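OXA-46 oxacillinase (Pseudomonas aeruginosa, PDB 3IF6) is a class D serine beta-lactamase that probably hydrolyses beta-lactam antibiotics to substituted beta-amino acids, contributing to antibiotic resistance. Local coordinates at residues I46-E49 with H54-S57. Sequence-based numbering, arbitrary orientation.
Sequences IADE and HTLS
Glu49 and His54 each set CG beside their own backbone N (chi1 -57° and -61°), and with the glutamate chain extended beyond CG its carboxylate stacks, offset, over the ND1-CE1 side of the imidazole, the two planes 10° apart. Glu49 CG makes a CH-pi contact 3.7 Å from the centroid of the His54 ring, while Glu49 CD rests 3.5 Å from His54 ND1. Salt bridges from OE2 to Arg176 and from OE1 to Arg180 hold the carboxylate and probably fix its rotation over the ring.

The stack sits where hairpin 42-48/55-58 runs out into its connecting loop. The hairpin exemplifies antiparallel pairing, with backbone bonds at alternate pairs: Ile46 with Ser57, and Asp48 with Thr55, where Asp48 N reaches Thr55 O at 3.0 Å and Thr55 N returns to Asp48 O at 3.2 Å. On the Ile46 and Ser57 face, a water donates to Ile46 O (2.8 Å) and also bonds Ser57 OG (3.0 Å), linking both strands. The other face carries the non-hydrogen-bonded pair, where Leu56 CD2 packs 4.0 Å from Ala47 CB.

Helix 168-179 lies against this second face through His169, Ile172 and Arg176, while strand 229-238 flanks 42-48 and short strand 26-27 flanks 55-58 in the mixed sheet of the beta-lactamase fold.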
ATOM      1  N   ILE B  46     -18.375   7.036 -10.235  1.00 44.73           N
ATOM      2  CA  ILE B  46     -17.924   5.910  -9.418  1.00 45.78           C
ATOM      3  C   ILE B  46     -18.332   4.496  -9.865  1.00 46.17           C
ATOM      4  O   ILE B  46     -19.524   4.158  -9.911  1.00 46.21           O
ATOM      5  CB  ILE B  46     -17.995   6.128  -7.875  1.00 46.04           C
ATOM      6  CG1 ILE B  46     -18.390   4.833  -7.163  1.00 45.67           C
ATOM      7  CG2 ILE B  46     -18.788   7.370  -7.490  1.00 46.36           C
ATOM      8  CD1 ILE B  46     -19.817   4.658  -7.002  1.00 50.98           C
ATOM      9  N   ALA B  47     -17.296   3.709 -10.199  1.00 45.80           N
ATOM     10  CA  ALA B  47     -17.395   2.303 -10.566  1.00 45.66           C
ATOM     11  C   ALA B  47     -17.300   1.379  -9.352  1.00 46.04           C
ATOM     12  O   ALA B  47     -16.217   0.930  -8.995  1.00 46.15           O
ATOM     13  CB  ALA B  47     -16.315   1.960 -11.573  1.00 45.44           C
ATOM     14  N   ASP B  48     -18.430   1.017  -8.775  1.00 46.99           N
ATOM     15  CA  ASP B  48     -18.459   0.139  -7.626  1.00 47.63           C
ATOM     16  C   ASP B  48     -18.531  -1.320  -8.038  1.00 48.67           C
ATOM     17  O   ASP B  48     -19.456  -1.753  -8.666  1.00 49.18           O
ATOM     18  CB  ASP B  48     -19.627   0.491  -6.725  1.00 47.03           C
ATOM     19  CG  ASP B  48     -19.768  -0.448  -5.630  1.00 47.27           C
ATOM     20  OD1 ASP B  48     -19.174  -1.505  -5.745  1.00 48.98           O
ATOM     21  OD2 ASP B  48     -20.433  -0.152  -4.653  1.00 47.14           O
ATOM     22  N   GLU B  49     -17.495  -2.067  -7.712  1.00 49.40           N
ATOM     23  CA  GLU B  49     -17.371  -3.439  -8.154  1.00 49.43           C
ATOM     24  C   GLU B  49     -17.335  -4.572  -7.125  1.00 50.32           C
ATOM     25  O   GLU B  49     -16.981  -5.685  -7.457  1.00 50.07           O
ATOM     26  CB  GLU B  49     -16.278  -3.539  -9.208  1.00 49.00           C
ATOM     27  CG  GLU B  49     -16.552  -2.636 -10.358  1.00 48.22           C
ATOM     28  CD  GLU B  49     -15.456  -2.594 -11.377  1.00 50.58           C
ATOM     29  OE1 GLU B  49     -14.468  -3.316 -11.248  1.00 49.23           O
ATOM     30  OE2 GLU B  49     -15.593  -1.837 -12.339  1.00 51.15           O
ATOM     31  N   HIS B  54     -21.283  -5.173 -11.471  1.00 62.38           N
ATOM     32  CA  HIS B  54     -20.588  -3.900 -11.464  1.00 61.80           C
ATOM     33  C   HIS B  54     -21.554  -2.755 -11.818  1.00 61.22           C
ATOM     34  O   HIS B  54     -22.034  -2.660 -12.960  1.00 61.00           O
ATOM     35  CB  HIS B  54     -19.456  -3.952 -12.504  1.00 61.98           C
ATOM     36  CG  HIS B  54     -18.422  -5.009 -12.243  1.00 62.88           C
ATOM     37  ND1 HIS B  54     -17.246  -5.087 -12.963  1.00 63.05           N
ATOM     38  CD2 HIS B  54     -18.370  -6.011 -11.329  1.00 63.62           C
ATOM     39  CE1 HIS B  54     -16.525  -6.102 -12.516  1.00 63.13           C
ATOM     40  NE2 HIS B  54     -17.183  -6.680 -11.526  1.00 62.92           N
ATOM     41  N   THR B  55     -21.826  -1.880 -10.849  1.00 60.30           N
ATOM     42  CA  THR B  55     -22.582  -0.647 -11.102  1.00 58.97           C
ATOM     43  C   THR B  55     -21.645   0.513 -11.439  1.00 58.15           C
ATOM     44  O   THR B  55     -20.659   0.740 -10.757  1.00 57.91           O
ATOM     45  CB  THR B  55     -23.425  -0.254  -9.890  1.00 59.07           C
ATOM     46  OG1 THR B  55     -22.614   0.476  -8.969  1.00 58.69           O
ATOM     47  CG2 THR B  55     -23.987  -1.486  -9.194  1.00 59.15           C
ATOM     48  N   LEU B  56     -21.968   1.248 -12.495  1.00 57.56           N
ATOM     49  CA  LEU B  56     -21.170   2.380 -12.933  1.00 56.75           C
ATOM     50  C   LEU B  56     -21.936   3.696 -12.812  1.00 56.34           C
ATOM     51  O   LEU B  56     -22.434   4.194 -13.819  1.00 56.71           O
ATOM     52  CB  LEU B  56     -20.774   2.178 -14.391  1.00 56.83           C
ATOM     53  CG  LEU B  56     -19.501   2.821 -14.913  1.00 57.08           C
ATOM     54  CD1 LEU B  56     -19.739   3.442 -16.259  1.00 56.14           C
ATOM     55  CD2 LEU B  56     -18.991   3.851 -13.936  1.00 58.67           C
ATOM     56  N   SER B  57     -22.015   4.263 -11.603  1.00 55.59           N
ATOM     57  CA  SER B  57     -22.727   5.538 -11.375  1.00 54.86           C
ATOM     58  C   SER B  57     -21.994   6.837 -11.810  1.00 55.26           C
ATOM     59  O   SER B  57     -20.748   6.918 -11.853  1.00 54.30           O
ATOM     60  CB  SER B  57     -23.207   5.662  -9.935  1.00 54.33           C
ATOM     61  OG  SER B  57     -23.863   4.488  -9.509  1.00 53.58           O
TER
HETATM   62  O   HOH W   1     -21.559   2.633  -8.820  1.00 32.41           O